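Local atomic coordinates of farnesyl diphosphate phosphatase YisP (PDB entry 3WE9), a protein that hydrolyses farnesyl diphosphate to farnesol and diphosphate, an activity involved in biofilm formation in Bacillus subtilis. Residues 46-51 against 134-139. Residues are numbered along the deposited sequence; the frame is centred on the assembly and turned at random.
Sequences AVLSFC and LMLLPI
Val-47 sets its forked side chain among three residues of the facing helix, Met-135, Leu-136 and Ile-139. Its CG1, anti to the backbone N (chi1 170°), leans over the start of the methionine chain, 3.7 Å from Met-135 CB, and also meets one prong of the leucine, at 3.6 Å from Leu-136 CD2. The other methyl, CG2, lies 3.9 Å from Ile-139 CD1; the isoleucine is long enough to bring this end across, and the two side chains run alongside each other, pointing opposite ways. Compact and beta-branched, valine suits this place: one methyl serves Met-135 and Leu-136, the other reaches Ile-139. The CA atoms of Val-47 and Met-135, 7.1 Å apart, are the nearest pair. One turn on, the slim thiol of Cys-51 leaves room for the longer methionine: Cys-51 SG is 3.6 Å from Met-135 SD. A bend at chi3 (-148°) turns Met-135 CE so that it also touches Cys-51 SG. Phe-104 of helix 98-107 packs on both sulfur-bearing residues. Forked Leu-136 reaches Val-47 with CD2 and, loosely, Leu-48 CD2 with CD1 (4.3 Å); its side chain also lies near a triethylene glycol, probably from the crystallisation liquor. This apolar, mostly buried contact joins helices 38-54 and 118-140 through nearly antiparallel segments (169°), as is characteristic of the all-helical isoprenoid synthase fold of the phytoene/squalene synthase family.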
ATOM      1  N   ALA A  46      -4.619  -3.093  12.948  1.00 21.54           N
ATOM      2  CA  ALA A  46      -5.968  -2.546  13.032  1.00 22.53           C
ATOM      3  C   ALA A  46      -6.238  -1.568  11.897  1.00 24.05           C
ATOM      4  O   ALA A  46      -7.282  -1.633  11.239  1.00 25.21           O
ATOM      5  CB  ALA A  46      -6.172  -1.848  14.392  1.00 22.59           C
ATOM      6  N   VAL A  47      -5.297  -0.656  11.672  1.00 23.88           N
ATOM      7  CA  VAL A  47      -5.441   0.339  10.615  1.00 24.78           C
ATOM      8  C   VAL A  47      -5.557  -0.302   9.233  1.00 25.63           C
ATOM      9  O   VAL A  47      -6.459   0.033   8.463  1.00 25.88           O
ATOM     10  CB  VAL A  47      -4.254   1.331  10.615  1.00 24.28           C
ATOM     11  CG1 VAL A  47      -4.295   2.206   9.362  1.00 24.71           C
ATOM     12  CG2 VAL A  47      -4.312   2.199  11.869  1.00 24.13           C
ATOM     13  N   LEU A  48      -4.656  -1.227   8.920  1.00 25.70           N
ATOM     14  CA  LEU A  48      -4.698  -1.884   7.617  1.00 27.57           C
ATOM     15  C   LEU A  48      -5.879  -2.848   7.480  1.00 27.40           C
ATOM     16  O   LEU A  48      -6.389  -3.053   6.378  1.00 28.17           O
ATOM     17  CB  LEU A  48      -3.380  -2.612   7.340  1.00 27.64           C
ATOM     18  CG  LEU A  48      -2.148  -1.706   7.205  1.00 28.23           C
ATOM     19  CD1 LEU A  48      -0.979  -2.524   6.675  1.00 29.68           C
ATOM     20  CD2 LEU A  48      -2.448  -0.551   6.261  1.00 30.88           C
ATOM     21  N   SER A  49      -6.308  -3.447   8.587  1.00 27.84           N
ATOM     22  CA  SER A  49      -7.459  -4.345   8.550  1.00 28.93           C
ATOM     23  C   SER A  49      -8.662  -3.493   8.155  1.00 29.07           C
ATOM     24  O   SER A  49      -9.495  -3.910   7.342  1.00 28.42           O
ATOM     25  CB  SER A  49      -7.702  -4.985   9.920  1.00 29.53           C
ATOM     26  OG  SER A  49      -6.722  -5.967  10.207  1.00 32.56           O
ATOM     27  N   PHE A  50      -8.737  -2.299   8.740  1.00 27.93           N
ATOM     28  CA  PHE A  50      -9.803  -1.353   8.446  1.00 30.42           C
ATOM     29  C   PHE A  50      -9.803  -1.067   6.947  1.00 31.88           C
ATOM     30  O   PHE A  50     -10.847  -1.101   6.297  1.00 31.35           O
ATOM     31  CB  PHE A  50      -9.582  -0.042   9.207  1.00 31.90           C
ATOM     32  CG  PHE A  50     -10.396   1.107   8.680  1.00 33.71           C
ATOM     33  CD1 PHE A  50     -11.740   1.242   9.017  1.00 36.51           C
ATOM     34  CD2 PHE A  50      -9.823   2.035   7.813  1.00 35.32           C
ATOM     35  CE1 PHE A  50     -12.502   2.287   8.498  1.00 37.35           C
ATOM     36  CE2 PHE A  50     -10.573   3.081   7.286  1.00 35.38           C
ATOM     37  CZ  PHE A  50     -11.917   3.208   7.629  1.00 37.44           C
ATOM     38  N   CYS A  51      -8.623  -0.777   6.410  1.00 31.00           N
ATOM     39  CA  CYS A  51      -8.477  -0.490   4.987  1.00 32.16           C
ATOM     40  C   CYS A  51      -8.974  -1.656   4.133  1.00 33.37           C
ATOM     41  O   CYS A  51      -9.772  -1.462   3.213  1.00 32.72           O
ATOM     42  CB  CYS A  51      -7.012  -0.180   4.659  1.00 29.75           C
ATOM     43  SG  CYS A  51      -6.432   1.421   5.302  1.00 28.89           S
ATOM     44  N   LEU A 134      -1.008   8.338   5.898  1.00 22.58           N
ATOM     45  CA  LEU A 134      -1.293   9.350   6.908  1.00 23.18           C
ATOM     46  C   LEU A 134      -1.941   8.687   8.127  1.00 22.17           C
ATOM     47  O   LEU A 134      -1.691   9.083   9.259  1.00 21.76           O
ATOM     48  CB  LEU A 134      -2.217  10.432   6.338  1.00 26.05           C
ATOM     49  CG  LEU A 134      -2.361  11.700   7.187  1.00 31.74           C
ATOM     50  CD1 LEU A 134      -0.984  12.316   7.436  1.00 29.97           C
ATOM     51  CD2 LEU A 134      -3.271  12.699   6.463  1.00 33.11           C
ATOM     52  N   MET A 135      -2.776   7.678   7.894  1.00 20.95           N
ATOM     53  CA  MET A 135      -3.423   6.962   8.995  1.00 20.95           C
ATOM     54  C   MET A 135      -2.360   6.415   9.947  1.00 20.36           C
ATOM     55  O   MET A 135      -2.486   6.502  11.166  1.00 19.17           O
ATOM     56  CB  MET A 135      -4.218   5.767   8.479  1.00 20.35           C
ATOM     57  CG  MET A 135      -5.453   6.066   7.659  1.00 23.07           C
ATOM     58  SD  MET A 135      -6.120   4.501   7.064  1.00 24.18           S
ATOM     59  CE  MET A 135      -6.845   5.022   5.471  1.00 26.25           C
ATOM     60  N   LEU A 136      -1.315   5.841   9.357  1.00 18.72           N
ATOM     61  CA  LEU A 136      -0.222   5.226  10.103  1.00 19.42           C
ATOM     62  C   LEU A 136       0.827   6.150  10.702  1.00 18.34           C
ATOM     63  O   LEU A 136       1.559   5.740  11.598  1.00 19.41           O
ATOM     64  CB  LEU A 136       0.498   4.217   9.206  1.00 16.78           C
ATOM     65  CG  LEU A 136      -0.313   3.025   8.688  1.00 17.03           C
ATOM     66  CD1 LEU A 136       0.533   2.251   7.686  1.00 16.58           C
ATOM     67  CD2 LEU A 136      -0.738   2.126   9.847  1.00 19.28           C
ATOM     68  N   LEU A 137       0.912   7.380  10.206  1.00 17.75           N
ATOM     69  CA  LEU A 137       1.928   8.323  10.679  1.00 20.64           C
ATOM     70  C   LEU A 137       2.119   8.403  12.195  1.00 19.83           C
ATOM     71  O   LEU A 137       3.244   8.291  12.688  1.00 20.33           O
ATOM     72  CB  LEU A 137       1.653   9.726  10.122  1.00 20.45           C
ATOM     73  CG  LEU A 137       2.705  10.799  10.429  1.00 22.99           C
ATOM     74  CD1 LEU A 137       4.066  10.357   9.910  1.00 21.05           C
ATOM     75  CD2 LEU A 137       2.293  12.120   9.791  1.00 24.47           C
ATOM     76  N   PRO A 138       1.030   8.602  12.953  1.00 21.93           N
ATOM     77  CA  PRO A 138       1.150   8.693  14.416  1.00 22.36           C
ATOM     78  C   PRO A 138       1.698   7.421  15.063  1.00 22.10           C
ATOM     79  O   PRO A 138       2.234   7.457  16.173  1.00 20.98           O
ATOM     80  CB  PRO A 138      -0.278   8.995  14.863  1.00 22.87           C
ATOM     81  CG  PRO A 138      -0.862   9.711  13.682  1.00 23.00           C
ATOM     82  CD  PRO A 138      -0.351   8.892  12.529  1.00 21.74           C
ATOM     83  N   ILE A 139       1.558   6.301  14.367  1.00 18.64           N
ATOM     84  CA  ILE A 139       2.050   5.026  14.869  1.00 18.23           C
ATOM     85  C   ILE A 139       3.546   4.885  14.568  1.00 18.90           C
ATOM     86  O   ILE A 139       4.313   4.366  15.380  1.00 18.90           O
ATOM     87  CB  ILE A 139       1.270   3.856  14.219  1.00 18.24           C
ATOM     88  CG1 ILE A 139      -0.205   3.925  14.639  1.00 16.78           C
ATOM     89  CG2 ILE A 139       1.893   2.520  14.617  1.00 18.50           C
ATOM     90  CD1 ILE A 139      -1.113   2.920  13.938  1.00 17.44           C
TER